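Local coordinates for protein beta-phenylalanine aminotransferase (Variovorax paradoxus, PDB 4AO9) that transfers amino groups from beta-phenylalanine to a keto-acid acceptor, probably by the pyridoxal-phosphate chemistry of class-III aminotransferases, at residues 35-40 with 69-74; 50-53 with 57-60; 79-84 with 101-106. One frame throughout, in Å; residues are numbered along the deposited sequence.

Contact 1: residues 35-40 with 69-74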
ATOM      1  N   ARG A  35      -3.899  32.105 -17.309  1.00 18.52           N
ATOM      2  CA  ARG A  35      -3.008  32.523 -18.391  1.00 18.93           C
ATOM      3  C   ARG A  35      -1.588  32.788 -17.905  1.00 18.35           C
ATOM      4  O   ARG A  35      -0.621  32.328 -18.521  1.00 18.42           O
ATOM      5  CB  ARG A  35      -3.546  33.761 -19.121  1.00 20.00           C
ATOM      6  CG  ARG A  35      -2.683  34.149 -20.320  1.00 22.06           C
ATOM      7  CD  ARG A  35      -2.969  35.550 -20.839  1.00 26.06           C
ATOM      8  NE  ARG A  35      -2.736  36.611 -19.856  1.00 28.51           N
ATOM      9  CZ  ARG A  35      -1.541  36.998 -19.410  1.00 30.62           C
ATOM     10  NH1 ARG A  35      -0.430  36.395 -19.822  1.00 32.30           N
ATOM     11  NH2 ARG A  35      -1.464  37.984 -18.524  1.00 31.27           N
ATOM     12  N   ARG A  36      -1.463  33.540 -16.813  1.00 17.94           N
ATOM     13  CA  ARG A  36      -0.156  33.870 -16.261  1.00 17.85           C
ATOM     14  C   ARG A  36       0.580  32.604 -15.803  1.00 16.68           C
ATOM     15  O   ARG A  36       1.774  32.442 -16.065  1.00 16.79           O
ATOM     16  CB  ARG A  36      -0.284  34.886 -15.121  1.00 18.51           C
ATOM     17  CG  ARG A  36      -0.541  36.323 -15.593  1.00 21.22           C
ATOM     18  CD  ARG A  36      -0.517  37.330 -14.440  1.00 25.18           C
ATOM     19  NE  ARG A  36      -1.758  37.318 -13.659  1.00 29.06           N
ATOM     20  CZ  ARG A  36      -1.921  36.686 -12.499  1.00 30.41           C
ATOM     21  NH1 ARG A  36      -0.917  35.999 -11.958  1.00 31.73           N
ATOM     22  NH2 ARG A  36      -3.092  36.738 -11.874  1.00 30.29           N
ATOM     23  N   PHE A  37      -0.153  31.713 -15.140  1.00 16.23           N
ATOM     24  CA  PHE A  37       0.392  30.425 -14.710  1.00 15.21           C
ATOM     25  C   PHE A  37       0.887  29.611 -15.910  1.00 15.47           C
ATOM     26  O   PHE A  37       2.010  29.090 -15.901  1.00 15.08           O
ATOM     27  CB  PHE A  37      -0.673  29.667 -13.908  1.00 14.54           C
ATOM     28  CG  PHE A  37      -0.304  28.239 -13.577  1.00 13.32           C
ATOM     29  CD1 PHE A  37       0.425  27.943 -12.429  1.00 13.99           C
ATOM     30  CD2 PHE A  37      -0.685  27.208 -14.422  1.00 14.48           C
ATOM     31  CE1 PHE A  37       0.768  26.624 -12.126  1.00 12.57           C
ATOM     32  CE2 PHE A  37      -0.344  25.888 -14.133  1.00 13.49           C
ATOM     33  CZ  PHE A  37       0.379  25.599 -12.976  1.00 14.29           C
ATOM     34  N   THR A  38       0.056  29.528 -16.948  1.00 15.43           N
ATOM     35  CA  THR A  38       0.405  28.790 -18.164  1.00 16.13           C
ATOM     36  C   THR A  38       1.650  29.369 -18.846  1.00 16.33           C
ATOM     37  O   THR A  38       2.575  28.632 -19.175  1.00 16.52           O
ATOM     38  CB  THR A  38      -0.783  28.763 -19.153  1.00 16.38           C
ATOM     39  OG1 THR A  38      -1.884  28.069 -18.554  1.00 17.30           O
ATOM     40  CG2 THR A  38      -0.405  28.075 -20.462  1.00 16.39           C
ATOM     41  N   ASP A  39       1.673  30.690 -19.036  1.00 17.11           N
ATOM     42  CA  ASP A  39       2.777  31.348 -19.743  1.00 17.34           C
ATOM     43  C   ASP A  39       4.108  31.212 -19.018  1.00 16.49           C
ATOM     44  O   ASP A  39       5.158  31.118 -19.653  1.00 16.11           O
ATOM     45  CB  ASP A  39       2.472  32.831 -19.981  1.00 18.82           C
ATOM     46  CG  ASP A  39       1.320  33.048 -20.953  1.00 21.11           C
ATOM     47  OD1 ASP A  39       0.883  32.072 -21.598  1.00 24.19           O
ATOM     48  OD2 ASP A  39       0.856  34.202 -21.057  1.00 23.87           O
ATOM     49  N   ALA A  40       4.044  31.169 -17.688  1.00 16.02           N
ATOM     50  CA  ALA A  40       5.237  31.112 -16.849  1.00 15.49           C
ATOM     51  C   ALA A  40       5.795  29.703 -16.685  1.00 14.78           C
ATOM     52  O   ALA A  40       6.930  29.547 -16.232  1.00 14.51           O
ATOM     53  CB  ALA A  40       4.935  31.707 -15.478  1.00 16.32           C
ATOM     54  N   PHE A  69      -3.278  22.774 -15.479  1.00 13.99           N
ATOM     55  CA  PHE A  69      -2.424  21.583 -15.399  1.00 13.56           C
ATOM     56  C   PHE A  69      -1.544  21.752 -14.165  1.00 13.10           C
ATOM     57  O   PHE A  69      -1.282  22.875 -13.752  1.00 12.93           O
ATOM     58  CB  PHE A  69      -1.544  21.415 -16.654  1.00 14.14           C
ATOM     59  CG  PHE A  69      -0.660  22.595 -16.933  1.00 14.17           C
ATOM     60  CD1 PHE A  69      -1.118  23.651 -17.713  1.00 15.16           C
ATOM     61  CD2 PHE A  69       0.626  22.670 -16.400  1.00 13.70           C
ATOM     62  CE1 PHE A  69      -0.313  24.756 -17.961  1.00 16.36           C
ATOM     63  CE2 PHE A  69       1.442  23.778 -16.637  1.00 14.60           C
ATOM     64  CZ  PHE A  69       0.966  24.830 -17.426  1.00 16.37           C
ATOM     65  N   PRO A  70      -1.093  20.639 -13.563  1.00 12.56           N
ATOM     66  CA  PRO A  70      -0.243  20.758 -12.378  1.00 12.30           C
ATOM     67  C   PRO A  70       1.209  21.015 -12.744  1.00 12.02           C
ATOM     68  O   PRO A  70       1.686  20.534 -13.783  1.00 12.25           O
ATOM     69  CB  PRO A  70      -0.393  19.392 -11.702  1.00 12.12           C
ATOM     70  CG  PRO A  70      -0.670  18.452 -12.850  1.00 12.17           C
ATOM     71  CD  PRO A  70      -1.537  19.251 -13.786  1.00 12.92           C
ATOM     72  N   LEU A  71       1.908  21.741 -11.883  1.00 11.43           N
ATOM     73  CA  LEU A  71       3.355  21.880 -12.005  1.00 11.51           C
ATOM     74  C   LEU A  71       4.039  20.540 -11.783  1.00 10.92           C
ATOM     75  O   LEU A  71       3.639  19.755 -10.911  1.00 11.62           O
ATOM     76  CB  LEU A  71       3.898  22.872 -10.976  1.00 11.94           C
ATOM     77  CG  LEU A  71       3.438  24.331 -11.038  1.00 13.02           C
ATOM     78  CD1 LEU A  71       3.933  25.105  -9.818  1.00 17.18           C
ATOM     79  CD2 LEU A  71       3.945  24.979 -12.303  1.00 15.70           C
ATOM     80  N   THR A  72       5.054  20.271 -12.597  1.00 10.63           N
ATOM     81  CA  THR A  72       6.006  19.211 -12.294  1.00 10.45           C
ATOM     82  C   THR A  72       7.062  19.745 -11.338  1.00 10.76           C
ATOM     83  O   THR A  72       7.627  20.818 -11.558  1.00 11.14           O
ATOM     84  CB  THR A  72       6.655  18.676 -13.577  1.00 10.32           C
ATOM     85  OG1 THR A  72       5.677  17.937 -14.305  1.00 11.76           O
ATOM     86  CG2 THR A  72       7.830  17.749 -13.269  1.00 10.85           C
ATOM     87  N   ILE A  73       7.311  18.987 -10.275  1.00 10.54           N
ATOM     88  CA  ILE A  73       8.327  19.336  -9.290  1.00 11.09           C
ATOM     89  C   ILE A  73       9.619  18.599  -9.640  1.00 11.53           C
ATOM     90  O   ILE A  73       9.629  17.369  -9.729  1.00 11.52           O
ATOM     91  CB  ILE A  73       7.847  19.024  -7.840  1.00 10.92           C
ATOM     92  CG1 ILE A  73       6.544  19.781  -7.510  1.00 10.77           C
ATOM     93  CG2 ILE A  73       8.940  19.313  -6.811  1.00 11.97           C
ATOM     94  CD1 ILE A  73       6.599  21.303  -7.723  1.00 12.33           C
ATOM     95  N   ALA A  74      10.686  19.365  -9.860  1.00 11.62           N
ATOM     96  CA  ALA A  74      11.965  18.827 -10.334  1.00 11.57           C
ATOM     97  C   ALA A  74      12.938  18.462  -9.221  1.00 11.69           C
ATOM     98  O   ALA A  74      13.746  17.550  -9.373  1.00 12.75           O
ATOM     99  CB  ALA A  74      12.625  19.824 -11.279  1.00 11.90           C
TER

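Contact 2: residues 50-53 with 57-60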
ATOM      1  N   ALA A  50       2.920  15.281 -22.348  1.00 12.47           N
ATOM      2  CA  ALA A  50       3.622  14.048 -22.680  1.00 12.15           C
ATOM      3  C   ALA A  50       3.163  12.893 -21.785  1.00 12.00           C
ATOM      4  O   ALA A  50       2.903  11.773 -22.254  1.00 11.93           O
ATOM      5  CB  ALA A  50       5.123  14.268 -22.557  1.00 12.24           C
ATOM      6  N   GLN A  51       3.041  13.185 -20.497  1.00 11.33           N
ATOM      7  CA  GLN A  51       2.727  12.172 -19.501  1.00 11.07           C
ATOM      8  C   GLN A  51       1.262  11.733 -19.572  1.00 10.93           C
ATOM      9  O   GLN A  51       0.935  10.602 -19.188  1.00 10.75           O
ATOM     10  CB  GLN A  51       3.122  12.698 -18.123  1.00 10.94           C
ATOM     11  CG  GLN A  51       2.959  11.737 -16.960  1.00 11.41           C
ATOM     12  CD  GLN A  51       3.750  12.199 -15.753  1.00 11.95           C
ATOM     13  OE1 GLN A  51       4.983  12.257 -15.796  1.00 14.79           O
ATOM     14  NE2 GLN A  51       3.056  12.537 -14.682  1.00 12.47           N
ATOM     15  N   ALA A  52       0.389  12.607 -20.080  1.00 11.21           N
ATOM     16  CA  ALA A  52      -1.040  12.284 -20.236  1.00 11.14           C
ATOM     17  C   ALA A  52      -1.294  11.137 -21.221  1.00 11.16           C
ATOM     18  O   ALA A  52      -2.387  10.567 -21.262  1.00 11.54           O
ATOM     19  CB  ALA A  52      -1.837  13.537 -20.633  1.00 11.23           C
ATOM     20  N   ARG A  53      -0.285  10.793 -22.016  1.00 10.81           N
ATOM     21  CA  ARG A  53      -0.407   9.646 -22.909  1.00 11.26           C
ATOM     22  C   ARG A  53      -0.531   8.334 -22.129  1.00 11.34           C
ATOM     23  O   ARG A  53      -1.209   7.410 -22.581  1.00 12.74           O
ATOM     24  CB  ARG A  53       0.794   9.564 -23.856  1.00 11.76           C
ATOM     25  CG  ARG A  53       0.937  10.753 -24.789  1.00 14.44           C
ATOM     26  CD  ARG A  53       2.171  10.595 -25.684  1.00 17.37           C
ATOM     27  NE  ARG A  53       3.423  10.881 -24.975  1.00 18.46           N
ATOM     28  CZ  ARG A  53       4.638  10.793 -25.523  1.00 20.28           C
ATOM     29  NH1 ARG A  53       4.779  10.444 -26.797  1.00 22.01           N
ATOM     30  NH2 ARG A  53       5.715  11.063 -24.799  1.00 19.90           N
ATOM     31  N   GLY A  57      -5.022  11.823 -17.313  1.00 11.56           N
ATOM     32  CA  GLY A  57      -4.725  13.177 -16.841  1.00 11.91           C
ATOM     33  C   GLY A  57      -3.295  13.343 -16.339  1.00 11.23           C
ATOM     34  O   GLY A  57      -3.026  14.198 -15.480  1.00 11.54           O
ATOM     35  N   ALA A  58      -2.385  12.527 -16.884  1.00 11.71           N
ATOM     36  CA  ALA A  58      -0.971  12.469 -16.480  1.00 11.68           C
ATOM     37  C   ALA A  58      -0.784  12.136 -15.000  1.00 11.63           C
ATOM     38  O   ALA A  58       0.265  12.387 -14.428  1.00 11.49           O
ATOM     39  CB  ALA A  58      -0.244  13.786 -16.847  1.00 11.98           C
ATOM     40  N   ASN A  59      -1.804  11.530 -14.398  1.00 11.38           N
ATOM     41  CA  ASN A  59      -1.966  11.571 -12.945  1.00 10.74           C
ATOM     42  C   ASN A  59      -2.013  10.198 -12.286  1.00 10.65           C
ATOM     43  O   ASN A  59      -2.599   9.255 -12.838  1.00 10.85           O
ATOM     44  CB  ASN A  59      -3.252  12.352 -12.633  1.00 10.92           C
ATOM     45  CG  ASN A  59      -3.511  12.506 -11.153  1.00 11.58           C
ATOM     46  OD1 ASN A  59      -4.379  11.838 -10.599  1.00 10.03           O
ATOM     47  ND2 ASN A  59      -2.755  13.388 -10.498  1.00 11.27           N
ATOM     48  N   SER A  60      -1.407  10.097 -11.099  1.00  9.78           N
ATOM     49  CA  SER A  60      -1.451   8.864 -10.315  1.00 10.84           C
ATOM     50  C   SER A  60      -1.932   9.076  -8.870  1.00 11.04           C
ATOM     51  O   SER A  60      -2.075   8.112  -8.110  1.00 10.85           O
ATOM     52  CB  SER A  60      -0.077   8.211 -10.333  1.00 11.18           C
ATOM     53  OG  SER A  60      -0.146   6.925  -9.763  1.00 11.98           O
TER
HETATM   54  O   HOH W   1      -4.828  11.158 -20.113  1.00 11.01           O

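Contact 3: residues 79-84 with 101-106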
ATOM      1  N   ALA A  79      13.004  22.676   3.132  1.00 11.42           N
ATOM      2  CA  ALA A  79      11.608  23.031   2.881  1.00 11.21           C
ATOM      3  C   ALA A  79      11.447  23.866   1.602  1.00 11.44           C
ATOM      4  O   ALA A  79      10.503  24.652   1.481  1.00 12.53           O
ATOM      5  CB  ALA A  79      11.008  23.749   4.106  1.00 12.03           C
ATOM      6  N   ALA A  80      12.363  23.680   0.649  1.00 11.79           N
ATOM      7  CA  ALA A  80      12.272  24.324  -0.666  1.00 11.93           C
ATOM      8  C   ALA A  80      11.978  23.319  -1.778  1.00 11.72           C
ATOM      9  O   ALA A  80      12.453  22.170  -1.741  1.00 11.79           O
ATOM     10  CB  ALA A  80      13.553  25.089  -0.979  1.00 12.64           C
ATOM     11  N   LEU A  81      11.168  23.751  -2.743  1.00 11.45           N
ATOM     12  CA  LEU A  81      10.872  22.968  -3.945  1.00 11.80           C
ATOM     13  C   LEU A  81      11.114  23.810  -5.186  1.00 12.07           C
ATOM     14  O   LEU A  81      10.861  25.018  -5.183  1.00 13.24           O
ATOM     15  CB  LEU A  81       9.412  22.467  -3.938  1.00 11.47           C
ATOM     16  CG  LEU A  81       9.047  21.408  -2.892  1.00 11.92           C
ATOM     17  CD1 LEU A  81       7.540  21.237  -2.799  1.00 12.75           C
ATOM     18  CD2 LEU A  81       9.714  20.074  -3.205  1.00 11.30           C
ATOM     19  N   TRP A  82      11.596  23.165  -6.244  1.00 11.81           N
ATOM     20  CA  TRP A  82      11.760  23.810  -7.547  1.00 12.09           C
ATOM     21  C   TRP A  82      10.909  23.080  -8.570  1.00 11.70           C
ATOM     22  O   TRP A  82      10.932  21.849  -8.639  1.00 11.63           O
ATOM     23  CB  TRP A  82      13.209  23.753  -8.022  1.00 12.20           C
ATOM     24  CG  TRP A  82      14.177  24.622  -7.283  1.00 13.53           C
ATOM     25  CD1 TRP A  82      14.675  25.832  -7.696  1.00 15.31           C
ATOM     26  CD2 TRP A  82      14.804  24.339  -6.025  1.00 14.53           C
ATOM     27  NE1 TRP A  82      15.558  26.321  -6.764  1.00 16.70           N
ATOM     28  CE2 TRP A  82      15.653  25.430  -5.726  1.00 15.66           C
ATOM     29  CE3 TRP A  82      14.714  23.279  -5.107  1.00 15.39           C
ATOM     30  CZ2 TRP A  82      16.419  25.485  -4.554  1.00 16.10           C
ATOM     31  CZ3 TRP A  82      15.476  23.331  -3.944  1.00 15.03           C
ATOM     32  CH2 TRP A  82      16.322  24.430  -3.678  1.00 15.51           C
ATOM     33  N   ASP A  83      10.168  23.834  -9.370  1.00 11.39           N
ATOM     34  CA  ASP A  83       9.431  23.228 -10.479  1.00 11.68           C
ATOM     35  C   ASP A  83      10.286  23.041 -11.747  1.00 12.14           C
ATOM     36  O   ASP A  83      11.463  23.423 -11.787  1.00 12.53           O
ATOM     37  CB  ASP A  83       8.109  23.979 -10.750  1.00 11.80           C
ATOM     38  CG  ASP A  83       8.312  25.394 -11.271  1.00 12.21           C
ATOM     39  OD1 ASP A  83       9.386  25.686 -11.853  1.00 12.85           O
ATOM     40  OD2 ASP A  83       7.381  26.213 -11.135  1.00 11.95           O
ATOM     41  N   ALA A  84       9.677  22.454 -12.773  1.00 12.49           N
ATOM     42  CA  ALA A  84      10.377  22.144 -14.018  1.00 12.84           C
ATOM     43  C   ALA A  84      10.859  23.392 -14.764  1.00 13.19           C
ATOM     44  O   ALA A  84      11.781  23.313 -15.575  1.00 13.85           O
ATOM     45  CB  ALA A  84       9.495  21.291 -14.912  1.00 12.61           C
ATOM     46  N   TYR A 101       9.934  15.954   7.549  1.00  9.55           N
ATOM     47  CA  TYR A 101      11.394  16.074   7.644  1.00  9.99           C
ATOM     48  C   TYR A 101      11.976  16.972   6.565  1.00 10.22           C
ATOM     49  O   TYR A 101      13.190  17.200   6.528  1.00 10.94           O
ATOM     50  CB  TYR A 101      12.047  14.687   7.562  1.00 10.42           C
ATOM     51  CG  TYR A 101      11.385  13.673   8.459  1.00 10.67           C
ATOM     52  CD1 TYR A 101      11.670  13.628   9.817  1.00 12.15           C
ATOM     53  CD2 TYR A 101      10.439  12.779   7.947  1.00 11.82           C
ATOM     54  CE1 TYR A 101      11.045  12.692  10.647  1.00 13.05           C
ATOM     55  CE2 TYR A 101       9.807  11.851   8.778  1.00 13.05           C
ATOM     56  CZ  TYR A 101      10.125  11.817  10.113  1.00 14.35           C
ATOM     57  OH  TYR A 101       9.488  10.901  10.923  1.00 17.06           O
ATOM     58  N   GLY A 102      11.114  17.481   5.690  1.00  9.70           N
ATOM     59  CA  GLY A 102      11.577  18.181   4.496  1.00  9.75           C
ATOM     60  C   GLY A 102      12.031  17.200   3.425  1.00  9.75           C
ATOM     61  O   GLY A 102      11.856  15.974   3.540  1.00 10.10           O
ATOM     62  N   HIS A 103      12.655  17.734   2.382  1.00  9.81           N
ATOM     63  CA  HIS A 103      12.905  16.952   1.169  1.00 10.05           C
ATOM     64  C   HIS A 103      14.263  16.283   1.074  1.00 10.23           C
ATOM     65  O   HIS A 103      14.490  15.504   0.156  1.00 10.28           O
ATOM     66  CB  HIS A 103      12.628  17.827  -0.057  1.00 10.05           C
ATOM     67  CG  HIS A 103      11.248  18.394  -0.046  1.00  9.81           C
ATOM     68  ND1 HIS A 103      10.131  17.610  -0.244  1.00 10.08           N
ATOM     69  CD2 HIS A 103      10.793  19.638   0.239  1.00 10.60           C
ATOM     70  CE1 HIS A 103       9.047  18.356  -0.118  1.00 10.45           C
ATOM     71  NE2 HIS A 103       9.421  19.592   0.179  1.00  9.92           N
ATOM     72  N   SER A 104      15.148  16.558   2.031  1.00 10.53           N
ATOM     73  CA  SER A 104      16.540  16.119   1.914  1.00 10.95           C
ATOM     74  C   SER A 104      17.246  15.893   3.241  1.00 11.42           C
ATOM     75  O   SER A 104      18.453  16.092   3.335  1.00 12.01           O
ATOM     76  CB  SER A 104      17.340  17.131   1.085  1.00 11.48           C
ATOM     77  OG  SER A 104      17.321  18.408   1.694  1.00 11.87           O
ATOM     78  N   ALA A 105      16.511  15.473   4.261  1.00 10.76           N
ATOM     79  CA  ALA A 105      17.114  15.245   5.574  1.00 11.39           C
ATOM     80  C   ALA A 105      18.225  14.195   5.481  1.00 11.36           C
ATOM     81  O   ALA A 105      17.975  13.081   5.043  1.00 11.62           O
ATOM     82  CB  ALA A 105      16.038  14.816   6.576  1.00 11.56           C
ATOM     83  N   PRO A 106      19.467  14.548   5.868  1.00 11.88           N
ATOM     84  CA  PRO A 106      20.540  13.565   5.761  1.00 12.04           C
ATOM     85  C   PRO A 106      20.343  12.375   6.694  1.00 12.12           C
ATOM     86  O   PRO A 106      20.787  11.276   6.378  1.00 12.80           O
ATOM     87  CB  PRO A 106      21.804  14.364   6.132  1.00 12.15           C
ATOM     88  CG  PRO A 106      21.303  15.523   6.919  1.00 13.57           C
ATOM     89  CD  PRO A 106      19.952  15.856   6.345  1.00 12.18           C
TER

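Contact 1: residues 35-40 with 69-74
Phe37 and Phe69 carry most of this contact, and Leu71 adds a smaller patch. Phe37 comes off the last turns of an N-terminal helix with CG anti to the backbone N (chi1 172°). With that torsion the far end of the ring reaches residues 69-74. Its CE2 corner then sits over one face of the Phe69 ring, toward the rim, with CE2 3.7 Å from Phe69 CZ. The ring planes are inclined to each other by 47°. The same corner also meets the backbone: Phe69 O lies near the plane of the Phe37 ring, at its edge, 3.2 Å from Phe37 CE2. Across CZ, at the other epsilon carbon, Phe37 CE1 meets Leu71 CD2 at 3.6 Å. Thr38 brushes the Phe69 ring with OG1, but this hydroxyl is hydrogen-bonded to Tyr34 O, one turn back. The contact is largely apolar and buried. Phe406 of helix 398-410 meets the Phe37 ring edge-to-face, and Leu409 packs on both Phe37 and Leu71. Helix 42-51 covers Phe69 through Gln45 and Phe48, while strand 72-77 continues the chain beyond Leu71 and pairs with strand 80-83.

Contact 2: residues 50-53 with 57-60
Gln51 meets Ala58 from CB to NE2. CB starts the contact, 3.8 Å from Ala58 CB. The next carbon, CG, lies anti to the backbone N (chi1 -176°), and the chain stays extended beyond it. CG runs alongside Ala58 and is near both its CB and its O. CD carries the amide past the carbonyl, 3.7 Å from Ala58 O. At the tip, NE2 donates to Ala58 O at 2.8 Å. The bond is nearly straight, with an N-H...O angle of 171°. The acceptor lies in the amide plane of Gln51, while the donor is tilted 19° from the carbonyl plane of Ala58. The other amide atom, OE1, has a weak hydrogen bond from Gln47 NE2, one turn earlier. NE2 has a second, weak bond to Glu129 of the second subunit.

The segments belong to a compact chain reversal that follows helix 42-51, in the N-terminal part of this class-III aminotransferase. Gly57 and Ala58 both have positive phi, and this turns the chain back beside the end of the helix. The CA atoms of Ala52 and Ala58 come within 3.8 Å.

Ala58 CB points toward the helix end and lies 3.5 Å from Ala52 N. Ala52 CB is a looser neighbour of that methyl. A water bridges the backbone on this stretch: it donates to Ala52 O and accepts from Gly57 N. Arg53 turns back along its own segment, and its NE donates to Ala50 O at 2.9 Å. Beyond Ala58 the chain passes to the subunit interface, where Asn59 ND2 is hydrogen-bonded to His125 of the second subunit and Ser60 OG to Phe148 N of that subunit.

Contact 3: residues 79-84 with 101-106
The backbones come closest at Ala79 and Gly102, whose CA atoms are 5.1 Å apart, and Gly102 has positive phi where the loop 101-106 turns. The contact joins strand 80-83 to the loop that leads into helix 106-117. Strand 80-83 is the middle strand of a three-stranded beta-meander made by 72-77, 80-83 and 88-91. The meander lies in the N-terminal region of the class-III aminotransferase chain.

His103 and Leu81 carry the contact. The CB of His103 points toward the strand and brings one face of the imidazole up to Leu81. Leu81 has CG anti to the carbonyl carbon (chi1 -68°), which places CD2 over the imidazole. The two side chains cross at about a right angle. Leu81 CD2 makes a CH-pi contact with the ring. This methyl is 3.5 Å from the centroid of the His103 ring and only 13° off the ring normal, so it sits over the middle of one face. Leu81 CG follows close behind, 3.6 Å from His103 NE2. Leu81 also packs on Ile73 of strand 72-77 and on Leu122 of the second subunit.

His103 NE2 is hydrogen-bonded to Asp91 OD2 on strand 88-91, and His103 ND1 to Ile120 O of the second subunit. These two bonds fix the rotation of the ring and hold its face against the leucine. The backbone of strand 80-83 also touches the ring: Ala80 O lies 3.6 Å from His103 CD2, obliquely to the ring plane.

From the N terminus, the chain runs through helix 23-40 and then helix 42-51. Contact 1 closes a long loop when residues 69-74 return to the end of the first helix. Contact 2 falls within that loop: it closes a short turn after the second helix and leaves contact 1 about 6 Å away between nearest atoms. Contact 3 comes later in series and closes the loop from strand 80-83 to residues 101-106. Contacts 1 and 3 meet in one sheet, where Ala74 N lies 2.8 Å from Trp82 O, a probable hydrogen bond. All three touch the second subunit, so together they tie the N-terminal helices, the small sheet and the dimer interface.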